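Local coordinates for protein aminotransferase, class III (Deinococcus radiodurans, PDB 3I4J) that probably acts as a pyridoxal-phosphate-dependent transaminase of class III, moving amino groups between substrates, at residues E197-P209 against Q345-L357. The protein carries 1 engineered substitution. Sequence-based numbering, arbitrary orientation.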
loop_
_atom_site.group_PDB
_atom_site.type_symbol
_atom_site.label_atom_id
_atom_site.label_comp_id
_atom_site.label_asym_id
_atom_site.label_seq_id
_atom_site.Cartn_x
_atom_site.Cartn_y
_atom_site.Cartn_z
ATOM N N GLU C 197 -5.943 11.152 16.861
ATOM C CA GLU C 197 -4.581 11.574 16.540
ATOM C C GLU C 197 -4.208 12.383 17.780
ATOM O O GLU C 197 -4.931 13.306 18.141
ATOM C CB GLU C 197 -4.556 12.538 15.353
ATOM C CG GLU C 197 -5.050 12.004 14.026
ATOM C CD GLU C 197 -5.167 13.113 12.991
ATOM O OE1 GLU C 197 -6.179 13.847 13.004
ATOM O OE2 GLU C 197 -4.235 13.261 12.179
ATOM N N PRO C 198 -3.087 12.061 18.441
ATOM C CA PRO C 198 -2.730 12.842 19.633
ATOM C C PRO C 198 -2.676 14.335 19.295
ATOM O O PRO C 198 -3.192 15.181 20.033
ATOM C CB PRO C 198 -1.368 12.272 20.021
ATOM C CG PRO C 198 -1.488 10.828 19.608
ATOM C CD PRO C 198 -2.146 10.948 18.234
ATOM N N VAL C 199 -2.028 14.644 18.177
ATOM C CA VAL C 199 -1.924 16.010 17.677
ATOM C C VAL C 199 -2.535 15.880 16.289
ATOM O O VAL C 199 -2.114 15.028 15.506
ATOM C CB VAL C 199 -0.453 16.472 17.572
ATOM C CG1 VAL C 199 -0.376 17.837 16.907
ATOM C CG2 VAL C 199 0.165 16.538 18.964
ATOM N N VAL C 200 -3.542 16.698 16.005
ATOM C CA VAL C 200 -4.244 16.645 14.728
ATOM C C VAL C 200 -3.400 17.065 13.531
ATOM O O VAL C 200 -2.555 17.956 13.626
ATOM C CB VAL C 200 -5.529 17.504 14.775
ATOM C CG1 VAL C 200 -6.255 17.452 13.434
ATOM C CG2 VAL C 200 -6.443 16.993 15.885
ATOM N N GLY C 201 -3.648 16.409 12.401
ATOM C CA GLY C 201 -2.917 16.708 11.186
ATOM C C GLY C 201 -3.626 17.688 10.272
ATOM O O GLY C 201 -4.100 18.735 10.708
ATOM N N ALA C 202 -3.704 17.332 8.994
ATOM C CA ALA C 202 -4.327 18.164 7.969
ATOM C C ALA C 202 -5.711 18.726 8.292
ATOM O O ALA C 202 -5.985 19.889 8.002
ATOM C CB ALA C 202 -4.382 17.389 6.655
ATOM N N SER C 203 -6.579 17.912 8.888
ATOM C CA SER C 203 -7.940 18.342 9.217
ATOM C C SER C 203 -8.020 19.644 10.015
ATOM O O SER C 203 -8.902 20.470 9.779
ATOM C CB SER C 203 -8.672 17.231 9.975
ATOM O OG SER C 203 -8.015 16.928 11.191
ATOM N N ASP C 204 -7.110 19.817 10.967
ATOM C CA ASP C 204 -7.067 21.019 11.789
ATOM C C ASP C 204 -5.603 21.162 12.179
ATOM O O ASP C 204 -5.198 20.769 13.272
ATOM C CB ASP C 204 -7.926 20.855 13.043
ATOM C CG ASP C 204 -8.422 22.182 13.586
ATOM O OD1 ASP C 204 -7.647 23.161 13.588
ATOM O OD2 ASP C 204 -9.590 22.244 14.020
ATOM N N ALA C 205 -4.829 21.722 11.255
ATOM C CA ALA C 205 -3.389 21.906 11.393
ATOM C C ALA C 205 -2.778 22.012 12.787
ATOM O O ALA C 205 -2.808 23.067 13.419
ATOM C CB ALA C 205 -2.944 23.105 10.549
ATOM N N ALA C 206 -2.205 20.902 13.242
ATOM C CA ALA C 206 -1.512 20.833 14.521
ATOM C C ALA C 206 -2.310 21.133 15.781
ATOM O O ALA C 206 -1.733 21.531 16.796
ATOM C CB ALA C 206 -0.276 21.728 14.474
ATOM N N LEU C 207 -3.622 20.947 15.729
ATOM C CA LEU C 207 -4.445 21.183 16.914
ATOM C C LEU C 207 -4.041 20.158 17.971
ATOM O O LEU C 207 -4.006 18.959 17.700
ATOM C CB LEU C 207 -5.928 21.017 16.585
ATOM C CG LEU C 207 -6.852 21.182 17.797
ATOM C CD1 LEU C 207 -6.738 22.610 18.314
ATOM C CD2 LEU C 207 -8.291 20.867 17.409
ATOM N N ALA C 208 -3.737 20.635 19.174
ATOM C CA ALA C 208 -3.334 19.752 20.258
ATOM C C ALA C 208 -4.110 20.068 21.528
ATOM O O ALA C 208 -4.297 21.234 21.875
ATOM C CB ALA C 208 -1.840 19.886 20.522
ATOM N N PRO C 209 -4.588 19.029 22.225
ATOM C CA PRO C 209 -5.346 19.196 23.467
ATOM C C PRO C 209 -4.438 19.766 24.554
ATOM O O PRO C 209 -3.210 19.750 24.425
ATOM C CB PRO C 209 -5.800 17.772 23.788
ATOM C CG PRO C 209 -5.879 17.128 22.423
ATOM C CD PRO C 209 -4.615 17.624 21.784
ATOM N N GLN C 345 -4.168 32.163 13.993
ATOM C CA GLN C 345 -3.603 31.354 15.058
ATOM C C GLN C 345 -2.398 30.571 14.560
ATOM O O GLN C 345 -2.353 30.150 13.403
ATOM C CB GLN C 345 -4.669 30.390 15.594
ATOM C CG GLN C 345 -4.194 29.470 16.708
ATOM C CD GLN C 345 -5.343 28.747 17.388
ATOM O OE1 GLN C 345 -6.206 28.165 16.728
ATOM N NE2 GLN C 345 -5.358 28.777 18.716
ATOM N N VAL C 346 -1.418 30.404 15.441
ATOM C CA VAL C 346 -0.204 29.662 15.131
ATOM C C VAL C 346 -0.049 28.598 16.209
ATOM O O VAL C 346 -0.188 28.886 17.399
ATOM C CB VAL C 346 1.037 30.584 15.119
ATOM C CG1 VAL C 346 1.174 31.296 16.452
ATOM C CG2 VAL C 346 2.287 29.767 14.829
ATOM N N ARG C 347 0.236 27.370 15.790
ATOM C CA ARG C 347 0.373 26.261 16.726
ATOM C C ARG C 347 1.500 25.324 16.336
ATOM O O ARG C 347 1.863 25.229 15.166
ATOM C CB ARG C 347 -0.931 25.458 16.769
ATOM C CG ARG C 347 -2.151 26.286 17.096
ATOM C CD ARG C 347 -3.423 25.456 17.109
ATOM N NE ARG C 347 -3.724 24.845 15.818
ATOM C CZ ARG C 347 -4.957 24.684 15.344
ATOM N NH1 ARG C 347 -6.000 25.096 16.052
ATOM N NH2 ARG C 347 -5.151 24.100 14.169
ATOM N N GLY C 348 2.039 24.616 17.321
ATOM C CA GLY C 348 3.102 23.675 17.034
ATOM C C GLY C 348 3.469 22.767 18.188
ATOM O O GLY C 348 3.480 23.184 19.347
ATOM N N THR C 349 3.740 21.508 17.864
ATOM C CA THR C 349 4.167 20.517 18.842
ATOM C C THR C 349 5.324 19.836 18.120
ATOM O O THR C 349 5.108 19.101 17.161
ATOM C CB THR C 349 3.059 19.472 19.150
ATOM O OG1 THR C 349 1.896 20.132 19.667
ATOM C CG2 THR C 349 3.545 18.491 20.198
ATOM N N GLY C 350 6.551 20.093 18.565
ATOM C CA GLY C 350 7.697 19.519 17.883
ATOM C C GLY C 350 7.727 20.128 16.486
ATOM O O GLY C 350 7.516 21.330 16.334
ATOM N N LEU C 351 7.965 19.314 15.460
ATOM C CA LEU C 351 7.999 19.834 14.100
ATOM C C LEU C 351 6.723 19.589 13.297
ATOM O O LEU C 351 6.763 19.339 12.090
ATOM C CB LEU C 351 9.226 19.308 13.345
ATOM C CG LEU C 351 10.508 20.121 13.591
ATOM C CD1 LEU C 351 11.715 19.427 12.961
ATOM C CD2 LEU C 351 10.335 21.526 13.015
ATOM N N LEU C 352 5.591 19.641 13.991
ATOM C CA LEU C 352 4.282 19.524 13.361
ATOM C C LEU C 352 3.648 20.858 13.754
ATOM O O LEU C 352 3.298 21.070 14.914
ATOM C CB LEU C 352 3.485 18.351 13.936
ATOM C CG LEU C 352 2.045 18.232 13.427
ATOM C CD1 LEU C 352 2.031 18.336 11.916
ATOM C CD2 LEU C 352 1.438 16.909 13.877
ATOM N N LEU C 353 3.530 21.769 12.795
ATOM C CA LEU C 353 2.985 23.089 13.090
ATOM C C LEU C 353 1.838 23.466 12.172
ATOM O O LEU C 353 1.677 22.892 11.097
ATOM C CB LEU C 353 4.089 24.147 12.986
ATOM C CG LEU C 353 5.356 23.910 13.814
ATOM C CD1 LEU C 353 6.404 23.181 12.970
ATOM C CD2 LEU C 353 5.902 25.243 14.298
ATOM N N GLY C 354 1.047 24.446 12.601
ATOM C CA GLY C 354 -0.076 24.876 11.795
ATOM C C GLY C 354 -0.313 26.368 11.878
ATOM O O GLY C 354 -0.023 27.004 12.894
ATOM N N VAL C 355 -0.831 26.923 10.790
ATOM C CA VAL C 355 -1.140 28.344 10.709
ATOM C C VAL C 355 -2.564 28.464 10.197
ATOM O O VAL C 355 -2.893 27.944 9.129
ATOM C CB VAL C 355 -0.189 29.076 9.723
ATOM C CG1 VAL C 355 -0.593 30.544 9.595
ATOM C CG2 VAL C 355 1.244 28.969 10.209
ATOM N N VAL C 356 -3.419 29.120 10.977
ATOM C CA VAL C 356 -4.807 29.320 10.584
ATOM C C VAL C 356 -4.908 30.736 10.032
ATOM O O VAL C 356 -4.504 31.696 10.690
ATOM C CB VAL C 356 -5.752 29.157 11.789
ATOM C CG1 VAL C 356 -7.193 29.398 11.359
ATOM C CG2 VAL C 356 -5.590 27.765 12.379
ATOM N N LEU C 357 -5.442 30.861 8.823
ATOM C CA LEU C 357 -5.559 32.159 8.172
ATOM C C LEU C 357 -6.993 32.662 8.062
ATOM O O LEU C 357 -7.939 31.873 8.029
ATOM C CB LEU C 357 -4.944 32.077 6.776
ATOM C CG LEU C 357 -3.481 31.629 6.746
ATOM C CD1 LEU C 357 -3.106 31.196 5.341
ATOM C CD2 LEU C 357 -2.590 32.762 7.233
HETATM O O HOH W 1 0.470 21.960 18.291
#
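Side-chain torsions bring the guanidinium of Arg-347 to the carboxylate of Asp-204: the arginine chain leaves with CG beside its backbone N (chi1 -55°) and bends at chi3 (-62°), while CG of Asp-204 stands anti to its own N and turns the acid toward the strand. NH2 then donates twice: Arg-347 NH2 lies 2.7 Å from both Asp-204 OD1, in a salt bridge, and Ala-205 O. OD1 is met on its anti side, somewhat out of the carboxylate plane, with the two flat groups 52° apart; the carbonyl oxygen is approached from above its plane, and a weak bond from NE to it makes the grip two-pronged. One guanidinium face is covered by Leu-207 CA, 3.8 Å above its centre, and the opposite face by Val-356 CG2 toward the rim. OD2 of Asp-204 pairs with Lys-165, so the acid lies between two positive charges, which would probably stabilise its ionised form. In place of Arg-347, a leucine would probably strand the Ala-205 carbonyl and leave Asp-204 short of one of its cationic mates.

The acceptors belong to a type II turn, Asp-204 to Leu-207, following strand 191-196 of the mixed seven-stranded sheet in the large, PLP-binding domain of fold-type I aminotransferases; it rests on a beta hairpin of the C-terminal small domain, closed by a type II' turn, Thr-349 to Leu-352, so the contact joins the two domains. Ala-205 CB lies 3.6 Å from Gly-354 CA, and a CB on Gly-354 would come within 2.2 Å of Ala-205 O. Ala-206 CB sits over the next peptide, 3.6 Å from both Leu-353 C and Gly-354 N. Nearer the hairpin turn, Val-199 CG1 and Leu-352 CD2 meet tip to tip at 3.7 Å, and a water donates to Ala-206 O and hydrogen-bonds Thr-349 OG1, each 2.7 Å from the water oxygen.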